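Diaminopimelate decarboxylase (Methanocaldococcus jannaschii, PDB 1TWI) catalyses the pyridoxal 5'-phosphate-dependent decarboxylation of meso-diaminopimelate to L-lysine and carbon dioxide, the last step of lysine biosynthesis by the diaminopimelate pathway. Local coordinates at residues Met1-Ile9 and Ser36-Arg46; Asn394-Met403 and Arg415-Leu423. One frame throughout, in Å; residues are numbered along the deposited sequence.

Interaction 1 of 2, residues Met1-Ile9 and Ser36-Arg46; sequences MLGNDTVEI and SEEQIKINYNR
Asp5 and Thr6, the middle of the type I turn Asn4-Val7 that leads into strand 7-10, meet the first three turns of helix 37-58. At the far end of the contact Arg46 clasps a single oxygen of Asp5 in a salt bridge: NH2 lies 2.9 Å and NH1 3.0 Å from Asp5 OD2. The guanidinium comes end-on, its plane 77° from that of the carboxylate, and both nitrogens reach OD2 from the same face; the N-H...O angles, 132° each, are well bent. The Arg46 chain spans the distance from the helix, while Ile42 CG2 covers one guanidinium face over its centre, 3.4 Å above the plane, and so helps fix its rotation. At the helix start Thr6 OG1 donates to Ser36 OG across 3.0 Å. Chi1 of Thr6, 69°, sets the hydroxyl between its own N and carbonyl carbon, and turns the methyl CG2 onto Ile42 CD1 and Glu38 CG, each 3.9 Å from it. Ser36 is the N-cap of the helix: its OG accepts from Gln39 N and also bonds Asp17, so this hydroxyl sits amid three partners. The helix itself follows strand 32-36 of the β domain and leads into the PLP-binding barrel, whose strand 62-67 comes next, as in the fold-type III decarboxylases. Between the two polar ends the Gln39 chain, bent at chi2, brings its amide against the Gly3-Asp5 backbone, crossing the Asp5 side chain at about a right angle. Beside this amide, water 1 bridges Gly3 O and Asn43 OD1, 2.7 Å from the latter, and Asn43 ND2 is held by Leu295 O and Thr298.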
loop_
_atom_site.group_PDB
_atom_site.type_symbol
_atom_site.label_atom_id
_atom_site.label_comp_id
_atom_site.label_asym_id
_atom_site.label_seq_id
_atom_site.Cartn_x
_atom_site.Cartn_y
_atom_site.Cartn_z
ATOM N N MET A 1 -17.944 18.334 11.003
ATOM C CA MET A 1 -17.736 17.851 12.368
ATOM C C MET A 1 -18.511 16.582 12.594
ATOM O O MET A 1 -18.293 15.918 13.591
ATOM C CB MET A 1 -18.179 18.896 13.368
ATOM C CG MET A 1 -19.291 19.830 12.898
ATOM S SD MET A 1 -19.482 21.012 14.265
ATOM C CE MET A 1 -18.776 22.545 13.514
ATOM N N LEU A 2 -19.405 16.242 11.667
ATOM C CA LEU A 2 -20.255 15.020 11.794
ATOM C C LEU A 2 -19.341 13.819 12.048
ATOM O O LEU A 2 -18.483 13.542 11.202
ATOM C CB LEU A 2 -21.005 14.718 10.489
ATOM C CG LEU A 2 -22.413 14.085 10.459
ATOM C CD1 LEU A 2 -22.608 13.364 9.077
ATOM C CD2 LEU A 2 -22.697 13.144 11.633
ATOM N N GLY A 3 -19.580 13.111 13.151
ATOM C CA GLY A 3 -18.796 11.946 13.532
ATOM C C GLY A 3 -17.553 12.276 14.375
ATOM O O GLY A 3 -17.010 11.402 15.070
ATOM N N ASN A 4 -17.111 13.535 14.362
ATOM C CA ASN A 4 -15.869 13.879 15.107
ATOM C C ASN A 4 -16.330 14.554 16.380
ATOM O O ASN A 4 -16.331 15.785 16.541
ATOM C CB ASN A 4 -15.009 14.762 14.229
ATOM C CG ASN A 4 -14.728 14.090 12.872
ATOM O OD1 ASN A 4 -13.966 13.070 12.796
ATOM N ND2 ASN A 4 -15.340 14.612 11.817
ATOM N N ASP A 5 -16.766 13.712 17.289
ATOM C CA ASP A 5 -17.386 14.204 18.521
ATOM C C ASP A 5 -16.512 14.809 19.588
ATOM O O ASP A 5 -17.024 15.461 20.531
ATOM C CB ASP A 5 -18.215 13.065 19.138
ATOM C CG ASP A 5 -19.204 12.474 18.145
ATOM O OD1 ASP A 5 -20.105 13.253 17.700
ATOM O OD2 ASP A 5 -19.062 11.254 17.813
ATOM N N THR A 6 -15.201 14.616 19.467
ATOM C CA THR A 6 -14.335 15.090 20.521
ATOM C C THR A 6 -13.354 16.135 20.109
ATOM O O THR A 6 -12.405 16.419 20.873
ATOM C CB THR A 6 -13.559 13.910 21.137
ATOM O OG1 THR A 6 -12.605 13.423 20.170
ATOM C CG2 THR A 6 -14.524 12.766 21.507
ATOM N N VAL A 7 -13.555 16.730 18.939
ATOM C CA VAL A 7 -12.636 17.757 18.476
ATOM C C VAL A 7 -13.326 19.083 18.461
ATOM O O VAL A 7 -14.550 19.139 18.453
ATOM C CB VAL A 7 -12.079 17.470 17.050
ATOM C CG1 VAL A 7 -11.449 16.040 17.017
ATOM C CG2 VAL A 7 -13.187 17.604 15.994
ATOM N N GLU A 8 -12.561 20.162 18.500
ATOM C CA GLU A 8 -13.202 21.486 18.475
ATOM C C GLU A 8 -12.195 22.542 18.058
ATOM O O GLU A 8 -10.994 22.288 17.978
ATOM C CB GLU A 8 -13.732 21.856 19.871
ATOM C CG GLU A 8 -12.636 22.041 20.893
ATOM C CD GLU A 8 -13.146 22.012 22.362
ATOM O OE1 GLU A 8 -13.940 22.917 22.768
ATOM O OE2 GLU A 8 -12.737 21.089 23.112
ATOM N N ILE A 9 -12.702 23.738 17.805
ATOM C CA ILE A 9 -11.839 24.857 17.478
ATOM C C ILE A 9 -12.029 25.694 18.737
ATOM O O ILE A 9 -13.173 25.957 19.145
ATOM C CB ILE A 9 -12.328 25.685 16.244
ATOM C CG1 ILE A 9 -12.194 24.885 14.944
ATOM C CG2 ILE A 9 -11.509 26.977 16.123
ATOM C CD1 ILE A 9 -10.821 24.385 14.645
ATOM N N SER A 36 -8.149 9.372 19.202
ATOM C CA SER A 36 -8.936 9.841 20.379
ATOM C C SER A 36 -9.530 8.635 21.115
ATOM O O SER A 36 -10.392 7.893 20.578
ATOM C CB SER A 36 -10.097 10.767 19.935
ATOM O OG SER A 36 -10.981 10.996 21.032
ATOM N N GLU A 37 -9.080 8.428 22.350
ATOM C CA GLU A 37 -9.585 7.315 23.126
ATOM C C GLU A 37 -11.071 7.506 23.389
ATOM O O GLU A 37 -11.845 6.558 23.293
ATOM C CB GLU A 37 -8.841 7.226 24.464
ATOM C CG GLU A 37 -9.403 6.149 25.407
ATOM C CD GLU A 37 -8.549 6.078 26.660
ATOM O OE1 GLU A 37 -7.632 5.249 26.714
ATOM O OE2 GLU A 37 -8.746 6.886 27.576
ATOM N N GLU A 38 -11.489 8.723 23.732
ATOM C CA GLU A 38 -12.929 8.935 23.993
ATOM C C GLU A 38 -13.770 8.717 22.710
ATOM O O GLU A 38 -14.883 8.205 22.777
ATOM C CB GLU A 38 -13.148 10.367 24.548
ATOM C CG GLU A 38 -14.607 10.773 24.841
ATOM C CD GLU A 38 -15.302 9.959 25.949
ATOM O OE1 GLU A 38 -14.629 9.314 26.796
ATOM O OE2 GLU A 38 -16.558 9.994 25.968
ATOM N N GLN A 39 -13.287 9.140 21.548
ATOM C CA GLN A 39 -14.092 8.896 20.356
ATOM C C GLN A 39 -14.305 7.353 20.139
ATOM O O GLN A 39 -15.381 6.916 19.685
ATOM C CB GLN A 39 -13.406 9.484 19.098
ATOM C CG GLN A 39 -14.274 9.326 17.853
ATOM C CD GLN A 39 -15.570 10.136 17.993
ATOM O OE1 GLN A 39 -16.690 9.580 18.118
ATOM N NE2 GLN A 39 -15.421 11.443 18.031
ATOM N N ILE A 40 -13.270 6.538 20.399
ATOM C CA ILE A 40 -13.431 5.090 20.253
ATOM C C ILE A 40 -14.478 4.598 21.261
ATOM O O ILE A 40 -15.343 3.750 20.920
ATOM C CB ILE A 40 -12.083 4.312 20.465
ATOM C CG1 ILE A 40 -11.094 4.682 19.349
ATOM C CG2 ILE A 40 -12.338 2.775 20.440
ATOM C CD1 ILE A 40 -9.675 4.132 19.523
ATOM N N LYS A 41 -14.430 5.101 22.496
ATOM C CA LYS A 41 -15.438 4.669 23.486
ATOM C C LYS A 41 -16.819 5.087 23.031
ATOM O O LYS A 41 -17.794 4.322 23.184
ATOM C CB LYS A 41 -15.195 5.292 24.877
ATOM C CG LYS A 41 -13.841 4.866 25.532
ATOM C CD LYS A 41 -13.793 5.470 26.971
ATOM C CE LYS A 41 -12.386 5.592 27.447
ATOM N NZ LYS A 41 -11.741 4.255 27.531
ATOM N N ILE A 42 -16.921 6.282 22.484
ATOM C CA ILE A 42 -18.251 6.727 21.974
ATOM C C ILE A 42 -18.747 5.828 20.832
ATOM O O ILE A 42 -19.924 5.392 20.815
ATOM C CB ILE A 42 -18.172 8.176 21.445
ATOM C CG1 ILE A 42 -18.075 9.115 22.666
ATOM C CG2 ILE A 42 -19.405 8.462 20.484
ATOM C CD1 ILE A 42 -17.638 10.543 22.345
ATOM N N ASN A 43 -17.858 5.528 19.880
ATOM C CA ASN A 43 -18.299 4.697 18.743
ATOM C C ASN A 43 -18.726 3.299 19.216
ATOM O O ASN A 43 -19.725 2.749 18.747
ATOM C CB ASN A 43 -17.161 4.597 17.683
ATOM C CG ASN A 43 -16.869 5.940 17.006
ATOM O OD1 ASN A 43 -17.665 6.888 17.117
ATOM N ND2 ASN A 43 -15.728 6.039 16.303
ATOM N N TYR A 44 -17.955 2.726 20.146
ATOM C CA TYR A 44 -18.245 1.411 20.660
ATOM C C TYR A 44 -19.567 1.443 21.432
ATOM O O TYR A 44 -20.420 0.572 21.275
ATOM C CB TYR A 44 -17.140 0.949 21.628
ATOM C CG TYR A 44 -17.403 -0.431 22.175
ATOM C CD1 TYR A 44 -17.359 -1.545 21.339
ATOM C CD2 TYR A 44 -17.747 -0.617 23.501
ATOM C CE1 TYR A 44 -17.661 -2.825 21.824
ATOM C CE2 TYR A 44 -18.049 -1.880 24.003
ATOM C CZ TYR A 44 -17.998 -2.979 23.157
ATOM O OH TYR A 44 -18.273 -4.236 23.659
ATOM N N ASN A 45 -19.715 2.431 22.304
ATOM C CA ASN A 45 -20.940 2.547 23.103
ATOM C C ASN A 45 -22.182 2.749 22.205
ATOM O O ASN A 45 -23.267 2.356 22.610
ATOM C CB ASN A 45 -20.859 3.712 24.064
ATOM C CG ASN A 45 -19.866 3.463 25.219
ATOM O OD1 ASN A 45 -19.487 2.303 25.513
ATOM N ND2 ASN A 45 -19.464 4.552 25.886
ATOM N N ARG A 46 -22.032 3.379 21.032
ATOM C CA ARG A 46 -23.175 3.526 20.145
ATOM C C ARG A 46 -23.685 2.140 19.683
ATOM O O ARG A 46 -24.924 1.899 19.511
ATOM C CB ARG A 46 -22.808 4.397 18.935
ATOM C CG ARG A 46 -22.946 5.903 19.255
ATOM C CD ARG A 46 -22.383 6.795 18.132
ATOM N NE ARG A 46 -22.480 8.204 18.511
ATOM C CZ ARG A 46 -21.690 9.173 18.040
ATOM N NH1 ARG A 46 -20.743 8.894 17.161
ATOM N NH2 ARG A 46 -21.807 10.430 18.502
HETATM O O HOH W 1 -18.157 8.791 15.291
#

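Interaction 2 of 2, residues Asn394-Met403 and Arg415-Leu423; sequences NYNARGRPRM and RERETYADL
Met403 and Arg415 form an antiparallel, hydrogen-bonded pair in which each N lies 3.1 Å from the other's O, and farther on Glu418 N donates to Arg400 O. The Met403 and Arg415 side chains share one face of the sheet, with Met403 CG 3.6 Å from Arg415 CB. Arg400 and Glu418 make a side-on salt bridge, NE to OE1 and NH2 to OE2 (2.8 Å). Both acceptors lie near the guanidinium plane, but the carboxylate is met from above its own plane. Arg400 N adds a 2.7 Å bond to the anti lone pair of Glu418 OE1, so two donors of one residue grip that oxygen. A bend at chi3 (-68°) folds the Arg400 guanidinium back to this carboxylate. Arg415 NH2 lies over one face of that guanidinium, offset toward its rim; the nearby carboxylate probably eases the like charges. Beyond the β hairpin of strands 402-407 and 410-415, these segments run alongside each other to the dimer interface: Asn396 O accepts from Ser91 OG of the second subunit and Tyr395 packs on its Tyr387; within its own chain Tyr395 OH bonds Glu359, another lysine-pocket residue. Arg402 and Glu416 lie side by side with flat groups 25° apart; NE reaches OE1 at 2.6 Å, and NH2 uses the syn lone pair of OE2. Arg417 N donates to the anti lone pair of Glu416 OE1. Arg402 CD is centred 3.4 Å above the Arg417 guanidinium plane, and Phe28 O accepts from both arginines. Thr419 and Asp422 form a capping box on the weakly bonded helix at about 420-423, whose Leu423 presses CD1 against Ala397 O, 3.3 Å away.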
loop_
_atom_site.group_PDB
_atom_site.type_symbol
_atom_site.label_atom_id
_atom_site.label_comp_id
_atom_site.label_asym_id
_atom_site.label_seq_id
_atom_site.Cartn_x
_atom_site.Cartn_y
_atom_site.Cartn_z
ATOM N N ASN A 394 6.597 1.584 3.793
ATOM C CA ASN A 394 7.842 2.336 3.732
ATOM C C ASN A 394 8.161 2.818 2.326
ATOM O O ASN A 394 9.332 3.122 2.004
ATOM C CB ASN A 394 9.012 1.463 4.219
ATOM C CG ASN A 394 8.948 1.179 5.716
ATOM O OD1 ASN A 394 8.702 2.089 6.540
ATOM N ND2 ASN A 394 9.203 -0.047 6.084
ATOM N N TYR A 395 7.147 2.907 1.480
ATOM C CA TYR A 395 7.392 3.356 0.108
ATOM C C TYR A 395 8.176 4.664 0.045
ATOM O O TYR A 395 7.893 5.600 0.812
ATOM C CB TYR A 395 6.060 3.463 -0.645
ATOM C CG TYR A 395 6.206 3.756 -2.112
ATOM C CD1 TYR A 395 7.112 3.047 -2.902
ATOM C CD2 TYR A 395 5.359 4.697 -2.730
ATOM C CE1 TYR A 395 7.174 3.257 -4.305
ATOM C CE2 TYR A 395 5.403 4.928 -4.094
ATOM C CZ TYR A 395 6.327 4.192 -4.884
ATOM O OH TYR A 395 6.401 4.439 -6.239
ATOM N N ASN A 396 9.160 4.710 -0.856
ATOM C CA ASN A 396 10.085 5.860 -1.028
ATOM C C ASN A 396 11.054 5.900 0.168
ATOM O O ASN A 396 11.637 6.930 0.442
ATOM C CB ASN A 396 9.346 7.223 -1.146
ATOM C CG ASN A 396 8.747 7.446 -2.531
ATOM O OD1 ASN A 396 8.344 6.500 -3.226
ATOM N ND2 ASN A 396 8.688 8.680 -2.929
ATOM N N ALA A 397 11.233 4.754 0.843
ATOM C CA ALA A 397 12.119 4.618 2.015
ATOM C C ALA A 397 11.832 5.674 3.086
ATOM O O ALA A 397 12.720 6.419 3.514
ATOM C CB ALA A 397 13.639 4.660 1.598
ATOM N N ARG A 398 10.575 5.711 3.510
ATOM C CA ARG A 398 10.120 6.660 4.526
ATOM C C ARG A 398 9.636 5.820 5.708
ATOM O O ARG A 398 8.888 4.845 5.514
ATOM C CB ARG A 398 8.935 7.492 3.998
ATOM C CG ARG A 398 9.290 8.507 2.969
ATOM C CD ARG A 398 8.019 9.166 2.416
ATOM N NE ARG A 398 8.511 10.249 1.588
ATOM C CZ ARG A 398 8.458 11.529 1.934
ATOM N NH1 ARG A 398 7.875 11.860 3.103
ATOM N NH2 ARG A 398 9.083 12.438 1.163
ATOM N N GLY A 399 10.082 6.162 6.916
ATOM C CA GLY A 399 9.637 5.408 8.080
ATOM C C GLY A 399 8.129 5.562 8.408
ATOM O O GLY A 399 7.521 6.616 8.136
ATOM N N ARG A 400 7.508 4.534 8.979
ATOM C CA ARG A 400 6.090 4.685 9.324
ATOM C C ARG A 400 6.086 5.682 10.461
ATOM O O ARG A 400 7.005 5.724 11.296
ATOM C CB ARG A 400 5.446 3.339 9.656
ATOM C CG ARG A 400 5.146 2.592 8.309
ATOM C CD ARG A 400 4.768 1.156 8.527
ATOM N NE ARG A 400 5.909 0.379 9.021
ATOM C CZ ARG A 400 5.822 -0.907 9.366
ATOM N NH1 ARG A 400 4.655 -1.545 9.260
ATOM N NH2 ARG A 400 6.877 -1.557 9.844
ATOM N N PRO A 401 5.041 6.510 10.518
ATOM C CA PRO A 401 4.950 7.546 11.542
ATOM C C PRO A 401 4.623 7.186 12.978
ATOM O O PRO A 401 4.141 6.092 13.291
ATOM C CB PRO A 401 3.882 8.440 10.962
ATOM C CG PRO A 401 2.901 7.374 10.403
ATOM C CD PRO A 401 3.752 6.355 9.791
ATOM N N ARG A 402 4.874 8.155 13.846
ATOM C CA ARG A 402 4.520 8.008 15.253
ATOM C C ARG A 402 3.010 8.126 15.349
ATOM O O ARG A 402 2.395 8.679 14.451
ATOM C CB ARG A 402 5.083 9.167 16.062
ATOM C CG ARG A 402 6.401 8.867 16.717
ATOM C CD ARG A 402 6.935 10.090 17.451
ATOM N NE ARG A 402 7.951 9.696 18.414
ATOM C CZ ARG A 402 8.503 10.544 19.276
ATOM N NH1 ARG A 402 8.144 11.858 19.264
ATOM N NH2 ARG A 402 9.352 10.071 20.197
ATOM N N MET A 403 2.445 7.618 16.451
ATOM C CA MET A 403 1.022 7.747 16.747
ATOM C C MET A 403 0.896 7.981 18.253
ATOM O O MET A 403 1.601 7.320 19.031
ATOM C CB MET A 403 0.218 6.468 16.478
ATOM C CG MET A 403 0.446 5.890 15.080
ATOM S SD MET A 403 -1.054 4.945 14.514
ATOM C CE MET A 403 -1.093 3.571 15.835
ATOM N N ARG A 415 2.738 4.495 19.221
ATOM C CA ARG A 415 3.509 3.847 18.157
ATOM C C ARG A 415 4.735 4.703 17.969
ATOM O O ARG A 415 4.629 5.909 17.803
ATOM C CB ARG A 415 2.707 3.734 16.835
ATOM C CG ARG A 415 3.506 2.935 15.769
ATOM C CD ARG A 415 2.966 3.063 14.331
ATOM N NE ARG A 415 3.995 2.556 13.432
ATOM C CZ ARG A 415 4.052 1.308 12.998
ATOM N NH1 ARG A 415 3.112 0.431 13.356
ATOM N NH2 ARG A 415 5.068 0.922 12.237
ATOM N N GLU A 416 5.927 4.110 18.004
ATOM C CA GLU A 416 7.134 4.917 17.804
ATOM C C GLU A 416 7.398 4.993 16.318
ATOM O O GLU A 416 6.983 4.110 15.537
ATOM C CB GLU A 416 8.321 4.265 18.531
ATOM C CG GLU A 416 9.595 5.068 18.577
ATOM C CD GLU A 416 9.432 6.510 19.032
ATOM O OE1 GLU A 416 9.068 7.308 18.169
ATOM O OE2 GLU A 416 9.672 6.837 20.223
ATOM N N ARG A 417 8.094 6.033 15.881
ATOM C CA ARG A 417 8.347 6.106 14.456
ATOM C C ARG A 417 9.524 5.244 14.059
ATOM O O ARG A 417 10.301 4.794 14.904
ATOM C CB ARG A 417 8.630 7.548 14.003
ATOM C CG ARG A 417 9.804 8.191 14.658
ATOM C CD ARG A 417 10.070 9.543 13.905
ATOM N NE ARG A 417 8.896 10.419 13.904
ATOM C CZ ARG A 417 8.733 11.455 14.725
ATOM N NH1 ARG A 417 9.696 11.746 15.632
ATOM N NH2 ARG A 417 7.619 12.198 14.639
ATOM N N GLU A 418 9.674 5.027 12.769
ATOM C CA GLU A 418 10.813 4.251 12.289
ATOM C C GLU A 418 11.956 5.207 11.862
ATOM O O GLU A 418 11.698 6.233 11.201
ATOM C CB GLU A 418 10.377 3.386 11.077
ATOM C CG GLU A 418 9.567 2.153 11.527
ATOM C CD GLU A 418 8.963 1.408 10.378
ATOM O OE1 GLU A 418 8.389 2.056 9.490
ATOM O OE2 GLU A 418 9.053 0.156 10.388
ATOM N N THR A 419 13.201 4.876 12.217
ATOM C CA THR A 419 14.364 5.699 11.836
ATOM C C THR A 419 14.947 5.161 10.563
ATOM O O THR A 419 14.469 4.134 10.041
ATOM C CB THR A 419 15.542 5.607 12.877
ATOM O OG1 THR A 419 16.017 4.248 12.909
ATOM C CG2 THR A 419 15.042 6.012 14.283
ATOM N N TYR A 420 15.938 5.886 10.033
ATOM C CA TYR A 420 16.624 5.406 8.835
ATOM C C TYR A 420 17.181 4.010 9.150
ATOM O O TYR A 420 17.152 3.130 8.283
ATOM C CB TYR A 420 17.800 6.344 8.424
ATOM C CG TYR A 420 17.344 7.717 7.942
ATOM C CD1 TYR A 420 16.131 7.878 7.279
ATOM C CD2 TYR A 420 18.097 8.854 8.186
ATOM C CE1 TYR A 420 15.662 9.154 6.878
ATOM C CE2 TYR A 420 17.651 10.142 7.772
ATOM C CZ TYR A 420 16.427 10.266 7.123
ATOM O OH TYR A 420 15.985 11.521 6.751
ATOM N N ALA A 421 17.661 3.786 10.393
ATOM C CA ALA A 421 18.227 2.474 10.736
ATOM C C ALA A 421 17.151 1.400 10.664
ATOM O O ALA A 421 17.433 0.226 10.322
ATOM C CB ALA A 421 18.919 2.496 12.206
ATOM N N ASP A 422 15.904 1.762 10.988
ATOM C CA ASP A 422 14.860 0.743 10.907
ATOM C C ASP A 422 14.550 0.321 9.441
ATOM O O ASP A 422 14.088 -0.807 9.188
ATOM C CB ASP A 422 13.533 1.264 11.525
ATOM C CG ASP A 422 13.550 1.320 13.045
ATOM O OD1 ASP A 422 13.770 0.292 13.676
ATOM O OD2 ASP A 422 13.285 2.385 13.617
ATOM N N LEU A 423 14.740 1.244 8.493
ATOM C CA LEU A 423 14.418 0.980 7.096
ATOM C C LEU A 423 15.186 -0.232 6.569
ATOM O O LEU A 423 14.647 -0.991 5.760
ATOM C CB LEU A 423 14.764 2.181 6.221
ATOM C CG LEU A 423 13.920 3.454 6.496
ATOM C CD1 LEU A 423 14.485 4.640 5.667
ATOM C CD2 LEU A 423 12.464 3.140 6.095
HETATM O O HOH W 2 6.729 3.394 12.917
#

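Overall arrangement
Interaction 1 comes first along the chain, and interaction 2 lies wholly after it. Their centres lie 28 Å apart and their nearest atoms about 9 Å. The mixed β sheet joins them: strand 32-36, which runs into the helix of interaction 1, pairs in parallel with strand 402-407, which begins in interaction 2, so N- and C-terminal parts of the chain meet in one domain. From there interaction 1 leads through helix 37-58 toward the PLP-binding barrel, while interaction 2 extends to the second subunit and brings Tyr395 to the lysine pocket. Glu37, at the start of the helix in interaction 1, also reaches His432 of the second subunit, consistent with the homodimer.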